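Local coordinates for protein carbohydrate esterase (Metagenome, PDB 6TKX) that probably hydrolyses feruloyl and acetyl esters on xylan, as a bifunctional carbohydrate esterase of the alpha/beta-hydrolase fold, at residues Ser18-Asn23 / Asp35-Lys40. Residues are numbered along the deposited sequence; the frame is centred on the assembly and turned at random.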
loop_
_atom_site.group_PDB
_atom_site.type_symbol
_atom_site.label_atom_id
_atom_site.label_comp_id
_atom_site.label_asym_id
_atom_site.label_seq_id
_atom_site.Cartn_x
_atom_site.Cartn_y
_atom_site.Cartn_z
ATOM N N SER A 18 9.615 6.313 18.460
ATOM C CA SER A 18 9.458 6.982 17.182
ATOM C C SER A 18 10.856 7.094 16.594
ATOM O O SER A 18 11.773 7.533 17.288
ATOM C CB SER A 18 8.771 8.348 17.413
ATOM O OG SER A 18 9.438 9.446 16.814
ATOM N N TRP A 19 11.036 6.614 15.355
ATOM C CA TRP A 19 12.221 6.902 14.540
ATOM C C TRP A 19 11.730 7.519 13.231
ATOM O O TRP A 19 10.961 6.883 12.502
ATOM C CB TRP A 19 13.052 5.651 14.208
ATOM C CG TRP A 19 13.720 4.849 15.310
ATOM C CD1 TRP A 19 15.039 4.928 15.699
ATOM C CD2 TRP A 19 13.135 3.809 16.108
ATOM N NE1 TRP A 19 15.291 4.023 16.680
ATOM C CE2 TRP A 19 14.150 3.321 16.960
ATOM C CE3 TRP A 19 11.851 3.261 16.204
ATOM C CZ2 TRP A 19 13.928 2.307 17.894
ATOM C CZ3 TRP A 19 11.622 2.253 17.147
ATOM C CH2 TRP A 19 12.663 1.782 17.973
ATOM N N THR A 20 12.193 8.721 12.905
ATOM C CA THR A 20 11.684 9.411 11.730
ATOM C C THR A 20 12.799 9.666 10.734
ATOM O O THR A 20 13.962 9.835 11.098
ATOM C CB THR A 20 10.970 10.778 12.056
ATOM O OG1 THR A 20 11.874 11.720 12.640
ATOM C CG2 THR A 20 9.787 10.560 12.983
ATOM N N ASN A 21 12.393 9.665 9.473
ATOM C CA ASN A 21 13.254 9.909 8.323
ATOM C C ASN A 21 14.448 8.971 8.314
ATOM O O ASN A 21 15.589 9.380 8.120
ATOM C CB ASN A 21 13.669 11.365 8.266
ATOM C CG ASN A 21 12.472 12.276 8.031
ATOM O OD1 ASN A 21 11.783 12.179 6.998
ATOM N ND2 ASN A 21 12.207 13.154 8.988
ATOM N N VAL A 22 14.139 7.694 8.530
ATOM C CA VAL A 22 15.073 6.592 8.333
ATOM C C VAL A 22 15.095 6.202 6.852
ATOM O O VAL A 22 14.052 5.906 6.258
ATOM C CB VAL A 22 14.656 5.396 9.203
ATOM C CG1 VAL A 22 15.581 4.194 8.931
ATOM C CG2 VAL A 22 14.637 5.755 10.690
ATOM N N ASN A 23 16.286 6.172 6.251
ATOM C CA ASN A 23 16.405 5.747 4.863
ATOM C C ASN A 23 16.434 4.232 4.745
ATOM O O ASN A 23 17.162 3.544 5.465
ATOM C CB ASN A 23 17.667 6.319 4.227
ATOM C CG ASN A 23 17.749 6.031 2.740
ATOM O OD1 ASN A 23 17.974 4.886 2.332
ATOM N ND2 ASN A 23 17.599 7.076 1.918
ATOM N N ASP A 35 9.166 6.220 8.415
ATOM C CA ASP A 35 9.044 6.500 9.842
ATOM C C ASP A 35 8.498 5.254 10.528
ATOM O O ASP A 35 7.757 4.485 9.909
ATOM C CB ASP A 35 8.116 7.711 10.121
ATOM C CG ASP A 35 8.494 8.957 9.326
ATOM O OD1 ASP A 35 9.694 9.209 9.135
ATOM O OD2 ASP A 35 7.574 9.689 8.874
ATOM N N ILE A 36 8.874 5.051 11.796
ATOM C CA ILE A 36 8.553 3.851 12.564
ATOM C C ILE A 36 8.019 4.268 13.916
ATOM O O ILE A 36 8.630 5.109 14.588
ATOM C CB ILE A 36 9.786 2.936 12.747
ATOM C CG1 ILE A 36 10.280 2.453 11.373
ATOM C CG2 ILE A 36 9.437 1.766 13.668
ATOM C CD1 ILE A 36 11.530 1.615 11.391
ATOM N N TYR A 37 6.915 3.652 14.336
ATOM C CA TYR A 37 6.304 3.946 15.624
ATOM C C TYR A 37 5.961 2.643 16.334
ATOM O O TYR A 37 5.374 1.742 15.731
ATOM C CB TYR A 37 5.037 4.796 15.482
ATOM C CG TYR A 37 5.255 6.077 14.717
ATOM C CD1 TYR A 37 5.599 7.240 15.383
ATOM C CD2 TYR A 37 5.123 6.128 13.320
ATOM C CE1 TYR A 37 5.814 8.420 14.701
ATOM C CE2 TYR A 37 5.328 7.323 12.625
ATOM C CZ TYR A 37 5.676 8.476 13.346
ATOM O OH TYR A 37 5.891 9.687 12.742
ATOM N N LEU A 38 6.304 2.557 17.623
ATOM C CA LEU A 38 5.892 1.408 18.412
ATOM C C LEU A 38 4.792 1.821 19.373
ATOM O O LEU A 38 4.778 2.952 19.862
ATOM C CB LEU A 38 7.078 0.808 19.185
ATOM C CG LEU A 38 8.346 0.648 18.323
ATOM C CD1 LEU A 38 9.559 0.179 19.133
ATOM C CD2 LEU A 38 8.071 -0.287 17.132
ATOM N N PRO A 39 3.842 0.942 19.650
ATOM C CA PRO A 39 2.700 1.339 20.477
ATOM C C PRO A 39 3.096 1.893 21.843
ATOM O O PRO A 39 4.207 1.686 22.346
ATOM C CB PRO A 39 1.901 0.034 20.621
ATOM C CG PRO A 39 2.227 -0.745 19.417
ATOM C CD PRO A 39 3.626 -0.362 18.996
ATOM N N LYS A 40 2.135 2.603 22.446
ATOM C CA LYS A 40 2.249 3.026 23.843
ATOM C C LYS A 40 2.347 1.815 24.759
ATOM O O LYS A 40 3.331 1.648 25.484
ATOM C CB LYS A 40 1.053 3.913 24.229
ATOM C CG LYS A 40 1.118 4.529 25.649
ATOM C CD LYS A 40 0.095 5.655 25.861
ATOM C CE LYS A 40 -0.231 5.919 27.348
ATOM N NZ LYS A 40 0.791 6.736 28.036
#
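Trp19 and Ile36 form the hydrogen-bonded pair of an antiparallel beta hairpin at the start of the alpha/beta-hydrolase sheet, where strand 15-23 runs along one side of strand 33-39. Strand 80-84 pairs with the other side of 33-39 and links the hairpin to the parallel strands of the fold. Two backbone bonds fix the register: Trp19 N to Ile36 O and Ile36 N to Trp19 O, both 2.9 Å.

On one face of the hairpin the indole of Trp19 stands up from the sheet. With CG anti to the carbonyl carbon (chi1 -63°), its six-membered ring presents its CZ3 edge to Leu38 CD1, 3.5 Å away, and CE3 meets Ile36 CG2 at 3.8 Å. Tyr115 meets the same indole edge-to-face and also touches Ile36, adding an aromatic neighbour to this apolar patch. The opposite face carries the non-hydrogen-bonded pair Ser18 and Tyr37, with Ser18 CB 3.9 Å from Tyr37 CD1. The tyrosine ring runs back toward the Asp35 end of its strand, which brings its OH to 4.0 Å from Thr20 CG2.

Past Thr20 the regular ladder gives way to a G1 beta bulge, in which Asn21 and Val22 both sit opposite Leu34. Val22 keeps a backbone bond with Leu34, while the Asn21 N-H goes to a side chain, Asp35 OD1. Asp35 OD2 forms a salt bridge with Lys63, which also bonds Asn21 OD1. With an alanine here, the Asn21 amide would probably be left without this acceptor and Lys63 without its carboxylate mate, making the bulge less firmly held. The bond at stake is nearly straight, 175° at the hydrogen, with Asn21 N 2.8 Å from Asp35 OD1 and almost in line with the carboxylate's CG-OD1 bond.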